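PDB 4BQ2: B-agarase from Saccharophagus degradans, which hydrolyses the beta-linkages of agarose as a family 50 glycoside hydrolase, probably trimming the chains from their ends as an exo-acting beta-agarase. Local coordinates for residues G39-M44 with T181-N186. Numbering follows the deposited sequence.
With CA (calcium ion), chain K.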
ATOM      1  N   GLY A  39      17.518  28.814 -13.159  1.00 18.31           N
ATOM      2  CA  GLY A  39      16.669  27.628 -13.060  1.00 19.37           C
ATOM      3  C   GLY A  39      15.177  27.984 -13.129  1.00 19.75           C
ATOM      4  O   GLY A  39      14.799  29.152 -13.049  1.00 19.40           O
ATOM      5  N   LEU A  40      14.354  26.967 -13.333  1.00 19.13           N
ATOM      6  CA  LEU A  40      12.905  27.151 -13.311  1.00 19.73           C
ATOM      7  C   LEU A  40      12.397  26.990 -11.893  1.00 19.56           C
ATOM      8  O   LEU A  40      12.445  25.875 -11.311  1.00 19.65           O
ATOM      9  CB  LEU A  40      12.232  26.136 -14.213  1.00 20.86           C
ATOM     10  CG  LEU A  40      10.702  26.259 -14.275  1.00 23.06           C
ATOM     11  CD1 LEU A  40      10.284  27.410 -15.172  1.00 23.46           C
ATOM     12  CD2 LEU A  40      10.181  24.944 -14.814  1.00 24.32           C
ATOM     13  N   LYS A  41      11.869  28.083 -11.361  1.00 19.36           N
ATOM     14  CA  LYS A  41      11.286  28.091 -10.040  1.00 21.87           C
ATOM     15  C   LYS A  41       9.803  27.728 -10.171  1.00 21.35           C
ATOM     16  O   LYS A  41       9.053  28.411 -10.868  1.00 20.95           O
ATOM     17  CB  LYS A  41      11.441  29.457  -9.368  1.00 23.44           C
ATOM     18  CG  LYS A  41      10.821  29.477  -7.971  1.00 25.84           C
ATOM     19  CD  LYS A  41      10.852  30.852  -7.351  1.00 30.69           C
ATOM     20  CE  LYS A  41      10.184  30.780  -5.984  1.00 35.57           C
ATOM     21  NZ  LYS A  41      10.604  31.917  -5.115  1.00 36.76           N
ATOM     22  N   LEU A  42       9.395  26.631  -9.535  1.00 21.65           N
ATOM     23  CA  LEU A  42       8.027  26.131  -9.723  1.00 19.98           C
ATOM     24  C   LEU A  42       7.310  26.202  -8.378  1.00 20.21           C
ATOM     25  O   LEU A  42       7.630  25.432  -7.462  1.00 18.97           O
ATOM     26  CB  LEU A  42       8.042  24.720 -10.313  1.00 19.28           C
ATOM     27  CG  LEU A  42       6.670  24.065 -10.571  1.00 21.36           C
ATOM     28  CD1 LEU A  42       5.931  24.780 -11.716  1.00 21.68           C
ATOM     29  CD2 LEU A  42       6.795  22.571 -10.861  1.00 21.79           C
ATOM     30  N   ALA A  43       6.366  27.141  -8.246  1.00 19.88           N
ATOM     31  CA  ALA A  43       5.701  27.352  -6.981  1.00 20.27           C
ATOM     32  C   ALA A  43       4.265  26.814  -7.112  1.00 22.08           C
ATOM     33  O   ALA A  43       3.436  27.405  -7.816  1.00 22.19           O
ATOM     34  CB  ALA A  43       5.738  28.823  -6.589  1.00 20.18           C
ATOM     35  N   MET A  44       4.031  25.645  -6.494  1.00 20.80           N
ATOM     36  CA  MET A  44       2.774  24.890  -6.621  1.00 18.65           C
ATOM     37  C   MET A  44       1.820  25.292  -5.518  1.00 19.08           C
ATOM     38  O   MET A  44       2.198  25.407  -4.349  1.00 18.82           O
ATOM     39  CB  MET A  44       3.038  23.358  -6.599  1.00 19.19           C
ATOM     40  CG  MET A  44       3.759  22.850  -7.867  1.00 18.55           C
ATOM     41  SD  MET A  44       4.708  21.324  -7.658  1.00 18.26           S
ATOM     42  CE  MET A  44       6.124  21.969  -6.795  1.00 17.57           C
ATOM     43  N   THR A 181       7.487  24.188  -3.278  1.00 18.40           N
ATOM     44  CA  THR A 181       8.206  25.007  -4.286  1.00 18.94           C
ATOM     45  C   THR A 181       9.556  24.336  -4.585  1.00 19.75           C
ATOM     46  O   THR A 181      10.276  23.960  -3.650  1.00 17.58           O
ATOM     47  CB  THR A 181       8.453  26.441  -3.766  1.00 19.41           C
ATOM     48  OG1 THR A 181       7.201  27.042  -3.411  1.00 21.18           O
ATOM     49  CG2 THR A 181       9.179  27.337  -4.842  1.00 20.31           C
ATOM     50  N   VAL A 182       9.876  24.181  -5.869  1.00 17.10           N
ATOM     51  CA  VAL A 182      11.140  23.598  -6.262  1.00 17.04           C
ATOM     52  C   VAL A 182      11.848  24.517  -7.253  1.00 17.32           C
ATOM     53  O   VAL A 182      11.217  25.407  -7.844  1.00 15.82           O
ATOM     54  CB  VAL A 182      10.954  22.206  -6.912  1.00 16.21           C
ATOM     55  CG1 VAL A 182      10.344  21.223  -5.907  1.00 15.86           C
ATOM     56  CG2 VAL A 182      10.123  22.307  -8.203  1.00 16.79           C
ATOM     57  N   ILE A 183      13.160  24.285  -7.421  1.00 17.97           N
ATOM     58  CA  ILE A 183      13.898  24.834  -8.554  1.00 18.53           C
ATOM     59  C   ILE A 183      14.341  23.632  -9.362  1.00 17.14           C
ATOM     60  O   ILE A 183      14.864  22.667  -8.804  1.00 18.09           O
ATOM     61  CB  ILE A 183      15.172  25.619  -8.148  1.00 19.56           C
ATOM     62  CG1 ILE A 183      14.891  26.621  -7.040  1.00 23.51           C
ATOM     63  CG2 ILE A 183      15.783  26.334  -9.350  1.00 19.38           C
ATOM     64  CD1 ILE A 183      13.837  27.639  -7.393  1.00 25.98           C
ATOM     65  N   ILE A 184      14.137  23.700 -10.668  1.00 16.74           N
ATOM     66  CA  ILE A 184      14.488  22.642 -11.607  1.00 16.01           C
ATOM     67  C   ILE A 184      15.493  23.238 -12.602  1.00 17.77           C
ATOM     68  O   ILE A 184      15.323  24.372 -13.055  1.00 17.69           O
ATOM     69  CB  ILE A 184      13.245  22.144 -12.366  1.00 17.27           C
ATOM     70  CG1 ILE A 184      12.209  21.502 -11.390  1.00 16.43           C
ATOM     71  CG2 ILE A 184      13.634  21.165 -13.477  1.00 17.02           C
ATOM     72  CD1 ILE A 184      10.837  21.289 -12.013  1.00 15.76           C
ATOM     73  N   ASP A 185      16.526  22.483 -12.950  1.00 17.48           N
ATOM     74  CA  ASP A 185      17.497  22.958 -13.951  1.00 18.06           C
ATOM     75  C   ASP A 185      18.079  21.778 -14.694  1.00 18.64           C
ATOM     76  O   ASP A 185      18.029  20.630 -14.198  1.00 18.75           O
ATOM     77  CB  ASP A 185      18.558  23.821 -13.261  1.00 18.67           C
ATOM     78  CG  ASP A 185      19.374  24.658 -14.250  1.00 19.19           C
ATOM     79  OD1 ASP A 185      19.062  24.641 -15.462  1.00 17.94           O
ATOM     80  OD2 ASP A 185      20.360  25.292 -13.821  1.00 17.60           O
ATOM     81  N   ASN A 186      18.573  22.029 -15.918  1.00 18.82           N
ATOM     82  CA  ASN A 186      19.385  21.072 -16.673  1.00 18.60           C
ATOM     83  C   ASN A 186      18.657  19.786 -17.018  1.00 18.75           C
ATOM     84  O   ASN A 186      19.162  18.699 -16.783  1.00 17.52           O
ATOM     85  CB  ASN A 186      20.707  20.781 -15.943  1.00 20.15           C
ATOM     86  CG  ASN A 186      21.550  22.040 -15.766  1.00 21.63           C
ATOM     87  OD1 ASN A 186      21.685  22.834 -16.697  1.00 22.58           O
ATOM     88  ND2 ASN A 186      22.104  22.235 -14.573  1.00 20.76           N
TER
HETATM   89 CA    CA K1797      20.530  26.771 -15.824  1.00 22.65          CA
HETATM   90  O   HOH W   1       4.370  26.986  -3.644  1.00 20.83           O
HETATM   91  O   HOH W   2      22.197  25.778 -16.592  1.00 21.20           O
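Leu40 and Leu42 pair with Ile184 and Val182 as the hydrogen-bonded positions of two antiparallel strands, four backbone bonds in all. Leu42 N reaches Val182 O at 2.8 Å in an almost straight bond (175° at the hydrogen). In the intervening non-hydrogen-bonded pair Lys41–Ile183, the CA of Ile183 lies 3.3 Å from Leu40 O, a CA-H...O contact.

Apolar packing divides between the two faces. On the face carrying Leu40, Leu42, Val182 and Ile184, Leu42 CB rests on Val182 CG2 at 3.8 Å; Leu54 packs on Leu40, Leu42 and Ile184, and Phe86 on Leu42, Met44 and Val182. Strands 36-44 and 180-191 lie in the beta-rich region that matches the agarase CBM-like family, consistent with a beta-sandwich, which stands apart from the helix-rich remainder of the chain. On the face of Lys41, Ala43, Thr181 and Ile183, the extended Lys41 chain runs obliquely over Ile183, whose CD1 meets Lys41 CG at 3.6 Å, and Lys41 CE reaches Thr181 CG2. Beside Gly39, Ile183 CG2 approaches the glycine CA to 4.0 Å.

Among the polar links, a water joins Thr181 OG1 to Met44 O. Asp185 grips calcium through both carboxylate oxygens, OD2 at 2.5 Å; the backbone O atoms of Asp7 and Lys38, Glu9 OE2 and Ser37 OG also bind the ion, and Tyr29 hydrogen-bonds Asp185 OD2.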